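Local coordinates for protein 4-oxalmesaconate hydratase (Pseudomonas putida, PDB 5CGZ) that catalyses the zinc-dependent hydration of the enol form of oxalomesaconate to 4-carboxy-4-hydroxy-2-oxoadipate, the third step of bacterial gallate degradation, at residues A[113-118]-A[125-130]; A[101-106]-A[146-151]; A[64-69]-A[188-193]; A[202-207]-A[222-227]; A[152-157]-A[230-235]. All blocks are in the same frame, centred on the assembly; numbering follows the deposited sequence. Where two conformers were deposited one is given.

Contact 1 of 5, residues A[113-118]-A[125-130]; sequences HSLKDP and LAMHLA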
# COMPACT_ATOMS: atom_id res chain seq x y z
N HIS A 113 17.55 -6.38 -9.69
CA HIS A 113 17.27 -6.25 -8.25
C HIS A 113 15.89 -5.67 -7.92
O HIS A 113 15.24 -5.08 -8.78
CB HIS A 113 18.33 -5.36 -7.59
CG HIS A 113 19.73 -5.90 -7.68
ND1 HIS A 113 20.33 -6.62 -6.67
CD2 HIS A 113 20.66 -5.79 -8.66
CE1 HIS A 113 21.55 -6.95 -7.02
NE2 HIS A 113 21.79 -6.45 -8.23
N SER A 114 15.47 -5.81 -6.67
CA SER A 114 14.24 -5.18 -6.21
C SER A 114 14.38 -3.66 -6.27
O SER A 114 15.49 -3.13 -6.18
CB SER A 114 13.89 -5.62 -4.78
OG SER A 114 14.90 -5.22 -3.86
N LEU A 115 13.26 -2.96 -6.41
CA LEU A 115 13.29 -1.50 -6.55
C LEU A 115 13.40 -0.78 -5.21
O LEU A 115 13.63 0.42 -5.16
CB LEU A 115 12.05 -1.00 -7.30
CG LEU A 115 12.28 -0.90 -8.82
CD1 LEU A 115 11.13 -0.25 -9.55
CD2 LEU A 115 13.58 -0.14 -9.10
N LYS A 116 13.24 -1.51 -4.11
CA LYS A 116 13.54 -0.97 -2.79
C LYS A 116 14.53 -1.89 -2.10
O LYS A 116 14.49 -3.11 -2.28
CB LYS A 116 12.27 -0.82 -1.94
CG LYS A 116 11.27 0.16 -2.52
CD LYS A 116 10.13 0.43 -1.54
CE LYS A 116 9.15 1.48 -2.07
NZ LYS A 116 8.17 1.91 -1.02
N ASP A 117 15.43 -1.29 -1.33
CA ASP A 117 16.42 -2.06 -0.58
C ASP A 117 17.06 -1.15 0.45
O ASP A 117 18.01 -0.42 0.14
CB ASP A 117 17.47 -2.64 -1.52
CG ASP A 117 18.37 -3.66 -0.84
OD1 ASP A 117 18.53 -3.62 0.41
OD2 ASP A 117 18.93 -4.51 -1.56
N PRO A 118 16.54 -1.18 1.68
CA PRO A 118 17.07 -0.33 2.75
C PRO A 118 18.47 -0.75 3.21
O PRO A 118 19.07 -0.07 4.04
CB PRO A 118 16.04 -0.48 3.88
CG PRO A 118 15.24 -1.70 3.56
CD PRO A 118 15.30 -1.89 2.07
N LEU A 125 19.31 1.03 -7.90
CA LEU A 125 19.87 1.79 -9.02
C LEU A 125 20.09 0.87 -10.22
O LEU A 125 19.76 1.22 -11.35
CB LEU A 125 21.18 2.47 -8.62
CG LEU A 125 21.91 3.16 -9.78
CD1 LEU A 125 21.02 4.19 -10.47
CD2 LEU A 125 23.20 3.81 -9.27
N ALA A 126 20.62 -0.32 -9.96
CA ALA A 126 20.84 -1.31 -11.02
C ALA A 126 19.53 -1.64 -11.74
O ALA A 126 19.49 -1.72 -12.97
CB ALA A 126 21.46 -2.58 -10.44
N MET A 127 18.45 -1.82 -10.97
CA MET A 127 17.17 -2.16 -11.59
C MET A 127 16.60 -0.97 -12.37
O MET A 127 16.01 -1.14 -13.44
CB MET A 127 16.17 -2.67 -10.55
CG MET A 127 14.75 -2.86 -11.09
SD MET A 127 14.60 -4.01 -12.48
CE MET A 127 14.03 -5.52 -11.68
N HIS A 128 16.79 0.25 -11.85
CA HIS A 128 16.34 1.44 -12.58
C HIS A 128 17.10 1.61 -13.89
O HIS A 128 16.51 1.98 -14.91
CB HIS A 128 16.48 2.69 -11.71
CG HIS A 128 15.30 2.93 -10.82
ND1 HIS A 128 15.42 3.17 -9.47
CD2 HIS A 128 13.97 2.94 -11.09
CE1 HIS A 128 14.22 3.32 -8.94
NE2 HIS A 128 13.32 3.19 -9.90
N LEU A 129 18.41 1.34 -13.87
CA LEU A 129 19.21 1.33 -15.09
C LEU A 129 18.68 0.29 -16.08
O LEU A 129 18.48 0.59 -17.26
CB LEU A 129 20.68 1.03 -14.78
CG LEU A 129 21.48 2.25 -14.33
CD1 LEU A 129 22.83 1.81 -13.78
CD2 LEU A 129 21.64 3.22 -15.50
N ALA A 130 18.46 -0.92 -15.58
CA ALA A 130 17.95 -2.01 -16.40
C ALA A 130 16.63 -1.62 -17.06
O ALA A 130 16.44 -1.85 -18.25
CB ALA A 130 17.78 -3.28 -15.56

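Contact 2 of 5, residues A[101-106]-A[146-151]; sequences VYRRVQ and EKIVGA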
# COMPACT_ATOMS: atom_id res chain seq x y z
N VAL A 101 23.68 -2.86 -24.94
CA VAL A 101 23.66 -4.28 -24.61
C VAL A 101 22.30 -4.87 -24.98
O VAL A 101 22.24 -5.95 -25.58
CB VAL A 101 23.96 -4.53 -23.12
CG1 VAL A 101 23.77 -6.01 -22.77
CG2 VAL A 101 25.38 -4.08 -22.79
N TYR A 102 21.23 -4.16 -24.65
CA TYR A 102 19.88 -4.60 -25.01
C TYR A 102 19.73 -4.78 -26.52
O TYR A 102 19.18 -5.78 -26.99
CB TYR A 102 18.82 -3.60 -24.53
CG TYR A 102 18.26 -3.82 -23.13
CD1 TYR A 102 17.16 -4.65 -22.92
CD2 TYR A 102 18.80 -3.16 -22.03
CE1 TYR A 102 16.62 -4.84 -21.64
CE2 TYR A 102 18.26 -3.33 -20.74
CZ TYR A 102 17.18 -4.17 -20.56
OH TYR A 102 16.65 -4.35 -19.30
N ARG A 103 20.20 -3.78 -27.27
CA ARG A 103 20.08 -3.82 -28.73
C ARG A 103 20.85 -5.01 -29.31
O ARG A 103 20.40 -5.64 -30.27
CB ARG A 103 20.57 -2.50 -29.33
CG ARG A 103 19.63 -1.30 -29.14
CD ARG A 103 18.48 -1.36 -30.12
NE ARG A 103 17.48 -0.31 -29.96
CZ ARG A 103 17.53 0.89 -30.55
NH1 ARG A 103 18.56 1.21 -31.33
NH2 ARG A 103 16.55 1.76 -30.36
N ARG A 104 21.99 -5.34 -28.71
CA ARG A 104 22.81 -6.45 -29.19
C ARG A 104 22.25 -7.82 -28.76
O ARG A 104 22.18 -8.75 -29.56
CB ARG A 104 24.24 -6.29 -28.67
CG ARG A 104 25.19 -7.38 -29.12
CD ARG A 104 26.59 -7.17 -28.54
NE ARG A 104 26.69 -7.60 -27.14
CZ ARG A 104 26.93 -6.78 -26.12
NH1 ARG A 104 27.09 -5.47 -26.33
NH2 ARG A 104 27.01 -7.26 -24.88
N VAL A 105 21.85 -7.93 -27.51
CA VAL A 105 21.41 -9.21 -26.97
C VAL A 105 19.96 -9.53 -27.36
O VAL A 105 19.60 -10.70 -27.55
CB VAL A 105 21.55 -9.23 -25.43
CG1 VAL A 105 20.86 -10.47 -24.84
CG2 VAL A 105 23.02 -9.16 -25.04
N GLN A 106 19.13 -8.50 -27.49
CA GLN A 106 17.70 -8.68 -27.76
C GLN A 106 17.06 -9.70 -26.80
O GLN A 106 16.45 -10.68 -27.22
CB GLN A 106 17.49 -9.12 -29.21
CG GLN A 106 17.91 -8.07 -30.25
CD GLN A 106 16.88 -6.96 -30.42
OE1 GLN A 106 15.70 -7.16 -30.15
NE2 GLN A 106 17.33 -5.79 -30.86
N GLU A 146 18.66 0.93 -36.33
CA GLU A 146 18.95 -0.29 -35.58
C GLU A 146 17.65 -1.02 -35.25
O GLU A 146 16.60 -0.39 -35.08
CB GLU A 146 19.70 0.00 -34.29
CG GLU A 146 21.12 0.44 -34.42
CD GLU A 146 21.86 0.36 -33.09
OE1 GLU A 146 21.20 0.18 -32.03
OE2 GLU A 146 23.11 0.47 -33.09
N LYS A 147 17.72 -2.35 -35.14
CA LYS A 147 16.57 -3.13 -34.71
C LYS A 147 16.21 -2.81 -33.25
O LYS A 147 17.06 -2.94 -32.36
CB LYS A 147 16.85 -4.63 -34.86
CG LYS A 147 15.65 -5.49 -34.53
CD LYS A 147 16.01 -6.97 -34.46
CE LYS A 147 14.76 -7.79 -34.16
NZ LYS A 147 15.10 -9.13 -33.59
N ILE A 148 14.98 -2.38 -33.01
CA ILE A 148 14.57 -2.00 -31.66
C ILE A 148 14.28 -3.23 -30.80
O ILE A 148 14.09 -4.33 -31.31
CB ILE A 148 13.32 -1.09 -31.66
CG1 ILE A 148 12.08 -1.86 -32.11
CG2 ILE A 148 13.56 0.14 -32.53
CD1 ILE A 148 10.82 -1.03 -32.12
N VAL A 149 14.26 -3.02 -29.50
CA VAL A 149 13.86 -4.03 -28.54
C VAL A 149 12.33 -4.07 -28.44
O VAL A 149 11.67 -3.04 -28.63
CB VAL A 149 14.51 -3.75 -27.16
CG1 VAL A 149 13.69 -4.33 -26.03
CG2 VAL A 149 15.95 -4.26 -27.15
N GLY A 150 11.77 -5.24 -28.16
CA GLY A 150 10.33 -5.37 -27.96
C GLY A 150 9.94 -5.06 -26.52
O GLY A 150 10.29 -4.00 -25.99
N ALA A 151 9.23 -5.99 -25.87
CA ALA A 151 8.81 -5.79 -24.48
C ALA A 151 9.13 -7.01 -23.63
O ALA A 151 8.23 -7.68 -23.14
CB ALA A 151 7.31 -5.48 -24.41
O HOH W 1 19.58 -3.75 -32.84
O HOH W 2 13.46 -7.71 -28.48

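Contact 3 of 5, residues A[64-69]-A[188-193]; sequences REEAMA and CMAGQE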
# COMPACT_ATOMS: atom_id res chain seq x y z
N ARG A 64 36.39 -10.32 -10.33
CA ARG A 64 36.25 -10.60 -11.76
C ARG A 64 36.48 -12.08 -12.05
O ARG A 64 35.73 -12.70 -12.81
CB ARG A 64 37.23 -9.74 -12.58
CG ARG A 64 37.05 -9.82 -14.11
CD ARG A 64 38.16 -9.06 -14.89
NE ARG A 64 38.18 -7.61 -14.64
CZ ARG A 64 39.09 -6.97 -13.90
NH1 ARG A 64 40.08 -7.63 -13.33
NH2 ARG A 64 39.02 -5.65 -13.74
N GLU A 65 37.51 -12.65 -11.44
CA GLU A 65 37.85 -14.05 -11.71
C GLU A 65 36.76 -14.98 -11.17
O GLU A 65 36.41 -15.97 -11.81
CB GLU A 65 39.20 -14.41 -11.11
CG GLU A 65 39.99 -15.43 -11.92
CD GLU A 65 40.36 -14.92 -13.31
OE1 GLU A 65 40.55 -15.75 -14.22
OE2 GLU A 65 40.48 -13.68 -13.49
N GLU A 66 36.22 -14.65 -10.00
CA GLU A 66 35.13 -15.43 -9.43
C GLU A 66 33.90 -15.40 -10.34
O GLU A 66 33.30 -16.45 -10.60
CB GLU A 66 34.76 -14.90 -8.05
CG GLU A 66 35.81 -15.17 -7.00
CD GLU A 66 35.44 -14.59 -5.65
OE1 GLU A 66 34.50 -13.75 -5.60
OE2 GLU A 66 36.08 -14.97 -4.65
N ALA A 67 33.54 -14.22 -10.82
CA ALA A 67 32.36 -14.05 -11.65
C ALA A 67 32.50 -14.82 -12.96
O ALA A 67 31.56 -15.48 -13.42
CB ALA A 67 32.09 -12.58 -11.92
N MET A 68 33.68 -14.73 -13.57
CA MET A 68 33.94 -15.45 -14.81
C MET A 68 33.87 -16.95 -14.60
O MET A 68 33.34 -17.67 -15.45
CB MET A 68 35.29 -15.06 -15.39
CG MET A 68 35.26 -13.72 -16.11
SD MET A 68 36.92 -13.17 -16.52
CE MET A 68 36.55 -11.82 -17.64
N ALA A 69 34.38 -17.43 -13.47
CA ALA A 69 34.31 -18.85 -13.16
C ALA A 69 32.86 -19.29 -12.96
O ALA A 69 32.44 -20.33 -13.48
CB ALA A 69 35.15 -19.18 -11.92
N CYS A 188 32.19 -20.80 -6.06
CA CYS A 188 33.20 -19.88 -6.58
C CYS A 188 33.31 -18.61 -5.75
O CYS A 188 34.29 -17.88 -5.85
CB CYS A 188 32.91 -19.51 -8.04
SG CYS A 188 32.97 -20.87 -9.18
N MET A 189 32.29 -18.33 -4.94
CA MET A 189 32.30 -17.15 -4.09
C MET A 189 33.17 -17.45 -2.87
O MET A 189 32.66 -17.72 -1.77
CB MET A 189 30.89 -16.73 -3.66
CG MET A 189 29.90 -16.58 -4.82
SD MET A 189 30.29 -15.26 -5.98
CE MET A 189 31.15 -16.15 -7.27
N ALA A 190 34.48 -17.41 -3.09
CA ALA A 190 35.48 -17.79 -2.10
C ALA A 190 35.31 -17.11 -0.75
O ALA A 190 35.13 -15.89 -0.67
CB ALA A 190 36.87 -17.51 -2.65
N GLY A 191 35.38 -17.91 0.31
CA GLY A 191 35.35 -17.41 1.67
C GLY A 191 33.98 -16.98 2.19
O GLY A 191 33.88 -16.41 3.28
N GLN A 192 32.92 -17.27 1.43
CA GLN A 192 31.59 -16.79 1.82
C GLN A 192 30.62 -17.93 2.13
O GLN A 192 29.43 -17.86 1.83
CB GLN A 192 31.05 -15.88 0.71
CG GLN A 192 32.02 -14.74 0.41
CD GLN A 192 31.52 -13.75 -0.63
OE1 GLN A 192 30.50 -13.08 -0.45
NE2 GLN A 192 32.26 -13.64 -1.74
N GLU A 193 31.16 -18.96 2.79
CA GLU A 193 30.40 -20.16 3.17
C GLU A 193 29.07 -19.89 3.89
O GLU A 193 28.11 -20.63 3.71
CB GLU A 193 31.28 -21.06 4.05
CG GLU A 193 32.41 -21.79 3.31
CD GLU A 193 33.64 -20.92 3.03
OE1 GLU A 193 33.60 -19.70 3.30
OE2 GLU A 193 34.64 -21.47 2.54

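Contact 4 of 5, residues A[202-207]-A[222-227]; sequences VALQRG and IVYAEG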
# COMPACT_ATOMS: atom_id res chain seq x y z
N VAL A 202 17.48 -20.54 1.26
CA VAL A 202 16.51 -19.77 0.47
C VAL A 202 15.88 -20.65 -0.61
O VAL A 202 14.66 -20.70 -0.74
CB VAL A 202 17.14 -18.53 -0.22
CG1 VAL A 202 16.14 -17.90 -1.21
CG2 VAL A 202 17.58 -17.50 0.82
N ALA A 203 16.71 -21.36 -1.37
CA ALA A 203 16.21 -22.20 -2.46
C ALA A 203 15.32 -23.32 -1.92
O ALA A 203 14.31 -23.68 -2.54
CB ALA A 203 17.38 -22.79 -3.27
N LEU A 204 15.68 -23.88 -0.77
CA LEU A 204 14.88 -24.94 -0.18
C LEU A 204 13.54 -24.39 0.31
O LEU A 204 12.50 -25.03 0.13
CB LEU A 204 15.64 -25.62 0.97
CG LEU A 204 16.81 -26.53 0.58
CD1 LEU A 204 17.68 -26.84 1.80
CD2 LEU A 204 16.33 -27.82 -0.09
N GLN A 205 13.56 -23.20 0.93
CA GLN A 205 12.32 -22.59 1.40
C GLN A 205 11.39 -22.26 0.23
O GLN A 205 10.20 -22.57 0.26
CB GLN A 205 12.62 -21.32 2.22
CG GLN A 205 13.30 -21.58 3.57
CD GLN A 205 12.49 -22.51 4.46
OE1 GLN A 205 12.59 -23.74 4.34
NE2 GLN A 205 11.69 -21.94 5.35
N ARG A 206 11.94 -21.63 -0.80
CA ARG A 206 11.14 -21.29 -1.96
C ARG A 206 10.66 -22.56 -2.65
O ARG A 206 9.58 -22.59 -3.22
CB ARG A 206 11.92 -20.40 -2.94
CG ARG A 206 12.36 -19.06 -2.33
CD ARG A 206 11.20 -18.33 -1.65
NE ARG A 206 11.62 -17.01 -1.18
CZ ARG A 206 10.85 -16.16 -0.50
NH1 ARG A 206 9.60 -16.49 -0.20
NH2 ARG A 206 11.33 -14.98 -0.12
N GLY A 207 11.47 -23.61 -2.58
CA GLY A 207 11.08 -24.90 -3.14
C GLY A 207 9.82 -25.43 -2.48
O GLY A 207 8.88 -25.86 -3.16
N ILE A 222 9.45 -30.67 -6.64
CA ILE A 222 9.98 -29.31 -6.61
C ILE A 222 10.75 -29.11 -5.31
O ILE A 222 10.15 -28.97 -4.24
CB ILE A 222 8.87 -28.26 -6.76
CG1 ILE A 222 8.05 -28.55 -8.03
CG2 ILE A 222 9.47 -26.87 -6.81
CD1 ILE A 222 6.82 -27.65 -8.21
N VAL A 223 12.07 -29.12 -5.41
CA VAL A 223 12.93 -29.12 -4.23
C VAL A 223 13.64 -27.78 -4.06
O VAL A 223 13.79 -27.29 -2.94
CB VAL A 223 13.98 -30.24 -4.30
CG1 VAL A 223 14.86 -30.23 -3.03
CG2 VAL A 223 13.30 -31.59 -4.49
N TYR A 224 14.09 -27.21 -5.17
CA TYR A 224 14.79 -25.93 -5.18
C TYR A 224 14.07 -24.96 -6.11
O TYR A 224 13.73 -25.33 -7.25
CB TYR A 224 16.24 -26.11 -5.65
CG TYR A 224 17.07 -27.05 -4.79
CD1 TYR A 224 17.73 -26.58 -3.66
CD2 TYR A 224 17.20 -28.39 -5.13
CE1 TYR A 224 18.49 -27.43 -2.87
CE2 TYR A 224 17.96 -29.25 -4.35
CZ TYR A 224 18.60 -28.77 -3.23
OH TYR A 224 19.36 -29.62 -2.46
N ALA A 225 13.83 -23.74 -5.66
CA ALA A 225 13.17 -22.74 -6.52
C ALA A 225 13.77 -21.36 -6.31
O ALA A 225 14.35 -21.08 -5.26
CB ALA A 225 11.65 -22.72 -6.25
N GLU A 226 13.65 -20.50 -7.32
CA GLU A 226 13.95 -19.08 -7.18
C GLU A 226 12.65 -18.28 -7.29
O GLU A 226 11.80 -18.57 -8.14
CB GLU A 226 14.98 -18.63 -8.23
CG GLU A 226 16.39 -19.10 -7.91
CD GLU A 226 17.42 -18.80 -9.01
OE1 GLU A 226 17.04 -18.33 -10.11
OE2 GLU A 226 18.62 -19.05 -8.76
N GLY A 227 12.48 -17.30 -6.41
CA GLY A 227 11.31 -16.44 -6.44
C GLY A 227 11.61 -15.17 -7.21
O GLY A 227 12.71 -14.62 -7.10
O HOH W 3 12.58 -27.81 -0.65

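Contact 5 of 5, residues A[152-157]-A[230-235]; sequences PPVYAF and SVFPRV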
# COMPACT_ATOMS: atom_id res chain seq x y z
N PRO A 152 10.43 -7.32 -23.47
CA PRO A 152 10.78 -8.48 -22.64
C PRO A 152 10.33 -8.26 -21.20
O PRO A 152 10.53 -7.17 -20.67
CB PRO A 152 12.31 -8.55 -22.74
CG PRO A 152 12.73 -7.13 -23.09
CD PRO A 152 11.62 -6.60 -23.96
N PRO A 153 9.70 -9.27 -20.60
CA PRO A 153 9.37 -9.21 -19.17
C PRO A 153 10.60 -8.88 -18.33
O PRO A 153 11.72 -9.28 -18.66
CB PRO A 153 8.86 -10.62 -18.86
CG PRO A 153 8.29 -11.11 -20.18
CD PRO A 153 9.19 -10.50 -21.25
N VAL A 154 10.40 -8.11 -17.27
CA VAL A 154 11.46 -7.78 -16.33
C VAL A 154 11.07 -8.34 -14.96
O VAL A 154 9.91 -8.22 -14.55
CB VAL A 154 11.70 -6.26 -16.25
CG1 VAL A 154 12.79 -5.94 -15.22
CG2 VAL A 154 12.05 -5.69 -17.63
N TYR A 155 12.02 -8.95 -14.26
CA TYR A 155 11.76 -9.52 -12.94
C TYR A 155 12.79 -9.06 -11.94
O TYR A 155 13.97 -8.94 -12.28
CB TYR A 155 11.79 -11.05 -12.97
CG TYR A 155 10.87 -11.73 -13.95
CD1 TYR A 155 11.28 -11.97 -15.26
CD2 TYR A 155 9.61 -12.18 -13.57
CE1 TYR A 155 10.46 -12.62 -16.17
CE2 TYR A 155 8.77 -12.84 -14.47
CZ TYR A 155 9.21 -13.06 -15.77
OH TYR A 155 8.40 -13.71 -16.68
N ALA A 156 12.37 -8.84 -10.71
CA ALA A 156 13.31 -8.63 -9.61
C ALA A 156 13.56 -9.97 -8.94
O ALA A 156 12.61 -10.63 -8.50
CB ALA A 156 12.77 -7.62 -8.61
N PHE A 157 14.82 -10.40 -8.89
CA PHE A 157 15.14 -11.62 -8.17
C PHE A 157 15.21 -11.31 -6.66
O PHE A 157 15.05 -10.15 -6.25
CB PHE A 157 16.45 -12.28 -8.68
CG PHE A 157 17.58 -11.32 -8.96
CD1 PHE A 157 17.96 -10.36 -8.03
CD2 PHE A 157 18.30 -11.41 -10.16
CE1 PHE A 157 19.02 -9.49 -8.29
CE2 PHE A 157 19.36 -10.55 -10.42
CZ PHE A 157 19.72 -9.59 -9.49
N SER A 230 7.54 -9.88 -10.83
CA SER A 230 7.35 -9.35 -12.18
C SER A 230 7.08 -7.86 -12.18
O SER A 230 6.31 -7.36 -11.38
CB SER A 230 6.16 -10.04 -12.86
OG SER A 230 6.29 -11.44 -12.74
N VAL A 231 7.69 -7.17 -13.13
CA VAL A 231 7.42 -5.75 -13.29
C VAL A 231 6.16 -5.51 -14.14
O VAL A 231 5.38 -4.62 -13.84
CB VAL A 231 8.61 -5.02 -13.94
CG1 VAL A 231 8.25 -3.58 -14.25
CG2 VAL A 231 9.83 -5.10 -13.01
N PHE A 232 5.97 -6.31 -15.18
CA PHE A 232 4.88 -6.08 -16.12
C PHE A 232 3.86 -7.21 -16.11
O PHE A 232 4.19 -8.36 -15.79
CB PHE A 232 5.42 -5.92 -17.55
CG PHE A 232 6.42 -4.81 -17.69
CD1 PHE A 232 6.00 -3.49 -17.72
CD2 PHE A 232 7.78 -5.09 -17.76
CE1 PHE A 232 6.91 -2.45 -17.83
CE2 PHE A 232 8.71 -4.06 -17.87
CZ PHE A 232 8.28 -2.74 -17.90
N PRO A 233 2.61 -6.89 -16.49
CA PRO A 233 1.59 -7.93 -16.68
C PRO A 233 2.00 -8.90 -17.79
O PRO A 233 2.51 -8.47 -18.82
CB PRO A 233 0.35 -7.12 -17.09
CG PRO A 233 0.92 -5.86 -17.71
CD PRO A 233 2.14 -5.55 -16.89
N ARG A 234 1.79 -10.19 -17.58
CA ARG A 234 2.12 -11.14 -18.63
C ARG A 234 0.91 -11.32 -19.55
O ARG A 234 -0.22 -11.05 -19.16
CB ARG A 234 2.55 -12.48 -18.03
CG ARG A 234 1.42 -13.21 -17.35
CD ARG A 234 1.91 -14.49 -16.67
NE ARG A 234 0.80 -15.14 -15.98
CZ ARG A 234 0.25 -16.29 -16.37
NH1 ARG A 234 0.72 -16.93 -17.43
NH2 ARG A 234 -0.77 -16.80 -15.68
N VAL A 235 1.17 -11.77 -20.78
CA VAL A 235 0.12 -11.98 -21.78
C VAL A 235 0.08 -13.45 -22.13
O VAL A 235 1.12 -14.05 -22.43
CB VAL A 235 0.38 -11.16 -23.05
CG1 VAL A 235 -0.72 -11.42 -24.08
CG2 VAL A 235 0.49 -9.68 -22.72
O HOH W 4 7.61 -8.43 -16.16

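Contact 1 of 5, residues A[113-118]-A[125-130]
Leu115 sets one methyl over the face of the His128 imidazole: CD2 sits 3.5 Å from the ring centroid and 13° off the ring normal, a CH-pi contact. The same methyl also serves Met127, touching its CG at 3.6 Å, and the leucine side chain crosses both the methionine and the histidine at about a right angle, so a single branch fills the angle between two successive side chains of the helix. Met127 carries its CG anti to the backbone N (chi1 172°) and then bends at chi2 and chi3, a path that wraps its chain round the carbonyl of His113; its CE ends 3.2 Å from His113 O. This is the loop that leaves strand 110-112 packing on the first turns of the following helix, 122-138, in the Rossmann-like part of a PIG-L/MshB-type fold, where the zinc ion is held by His10, Asp13, Glu44 and His123. His113 stands beside that site. Its CD2 comes obliquely to Ala126 CB at 3.8 Å, while NE2 accepts a hydrogen bond from Ala9 N and the ring stacks on that of the zinc ligand His123. Farther along the loop, Ser114 OG donates to Lys116 O at 2.7 Å, a bond that spans Leu115. Asp117 OD2 hydrogen-bonds His123 ND1, which makes it a second-shell partner of the metal site.

Contact 2 of 5, residues A[101-106]-A[146-151]
Lys147 O is approached by several groups at once: water 1 donates to it at 2.7 Å, Gln106 NE2 adds a weak bond at 3.2 Å, and Arg103 CD lies against it. The Gln106 amide owes its place to a bend at chi2 (-79°), which folds NE2 back over the helix end to donate also to Arg103 O at 3.1 Å. Water 1 donates to Arg103 O as well, tying the two carbonyls together. Gln106, with positive phi, is the first residue beyond helix 92-105 to leave helical geometry, so its side chain joins the helix terminus to the loop that leads into strand 154-157. Its OE1 accepts a hydrogen bond from water 2, which in turn accepts one from Gly150 N. At the start of 146-151, Glu146 OE1 receives a salt bridge from Arg103 NH1 at 2.9 Å, the oxygen lying nearly in the guanidinium plane but met on its anti side, with the guanidinium and carboxylate planes 66° apart. The guanidinium is also held by Ala137 O and Tyr142 O. A leucine in place of Arg103 would probably leave Glu146 without its charged mate and take the guanidinium's bonds from Ala137 O and Tyr142 O. Val149 CG2 packs on Tyr102 CB at 3.9 Å.

Contact 3 of 5, residues A[64-69]-A[188-193]
Glu66 sets its CG anti to the carbonyl carbon (chi1 -70°) and runs extended from there, a course that carries the carboxylate off helix 56-74 and along the backbone of 188-193. That segment is the connection between helices 179-186 and 193-212; it contains an inverse gamma turn centred on Met189 and a type II beta turn from Met189 to Gln192, the N-cap position of the second helix. Glu66 CG rests on Cys188 O at 3.3 Å, and OE2 reaches the turn itself, where Ala190 N gives it a weak, bent hydrogen bond of 3.3 Å and 129°. The other carboxylate oxygen, OE1, forms a salt bridge with Arg63 of the same helix, so the group is steadied from both the helix and the turn. An alanine in place of Glu66 would probably leave Arg63 without this carboxylate mate and open a gap beside Cys188 O. Met189 bends at chi2 and chi3, which brings CE back to Glu66 CB at 3.9 Å, and its side chain also touches Val15 and Trp16 of helix 13-27. One turn along helix 56-74, Ala69 CB meets Cys188 SG at 3.9 Å.

Contact 4 of 5, residues A[202-207]-A[222-227]
Ala203 O, a helix carbonyl, accepts two donors: Gly207 N within the helix and, from the opposite face of its plane, Ala225 N of the strand at 3.2 Å and 158° at the hydrogen. Around this bond the packing is tight. Tyr224 CA and Ala203 O make a CA-H...O contact, a second one joins Ala203 CA to Ala225 O, and Arg206 CB presses on Ala225 O at 3.4 Å. Gly207 is part of this fit: a CB on it would lie 2.1 Å from Val223 O, so the backbones can close to a CA-CA distance of 4.4 Å between Gly207 and Tyr224 because no side chain intervenes. The 202-207 part of helix 193-212 crosses strand segment 225-227 almost perpendicularly, at 87°, where the strand enters the mixed sheet between 154-157 and 171-174. Toward the Val223 side the contact is looser and partly exposed. Water 3 bridges Leu204 O and Val223 O, donating to the latter at 2.6 Å, and Leu204 CD2 approaches Val223 CG1 at 4.1 Å. Tyr224 and Leu204 lie side by side pointing the same way, CD2 obliquely against CE1 at 3.5 Å, while Ala203 CB meets the same ring at its edge. Arg206, bent at chi2 (-50°), leads its guanidinium away from the strand to Glu158 and to Glu163 of a neighbouring subunit. Much of the joining is thus done by backbone polar groups, with side chains packing round them: a helix carbonyl takes up the first N-H of the strand, and a water donates to both Leu204 O and Val223 O.

Contact 5 of 5, residues A[152-157]-A[230-235]
Phe232 turns the edge of its ring to Val154, whose CG2 lies near the ring plane at 3.7 Å from CE2, while Val231 CG1 sits over one face of the same ring. The other branch of Val154, CG1, packs on Val231 CG2 at 3.8 Å, the two valines running side by side and pointing the same way. With CG1 anti to the backbone N (chi1 178°), Val154 spreads its methyls so that each branch serves a different neighbour. The backbone bond beneath them is Val231 N to Val154 O, 2.8 Å long and 164° at the hydrogen. Water 4 donates to the same carbonyl and accepts from Phe232 N, so a water links Val154 O to the backbone just beyond strand 225-230. Tyr155 and Ser230 form an antiparallel non-hydrogen-bonded pair with CA atoms 4.5 Å apart, and Ser230 OG comes obliquely to Tyr155 CE2 at 3.3 Å. That hydroxyl is hydrogen-bonded to Asp170, and Tyr155 OH to Leu239 O of a neighbouring subunit. Strand 154-157 lies between the parallel strand 110-112 and the antiparallel strand 225-230; helix 122-138 lies against Val154 and Val231 through Met127 and Gln131, and Arg234 and Val235 carry the pairing on into a parallel ladder with a neighbouring subunit.

In the fold
From the N terminus, helix 56-74 opens the longest of these loops, which contact 3 closes about 120 residues later, tying that helix to the link before helix 193-212. Inside it, contact 2 joins the end of helix 92-105 to the approach to strand 154-157, and contact 1, nested within contact 2, folds the loop after strand 110-112 onto helix 122-138; the two touch through a probable, weak hydrogen bond between Tyr102 OH and Ala130 O. Contact 5 begins directly after contact 2, crosses contact 3 along the chain and pairs strand 154-157 with the end of strand 225-230. Contact 4 nests within contact 5 and seats helix 193-212 on the start of that strand. Contacts 1 and 5 touch where Met127 and His113 meet residues 155-157.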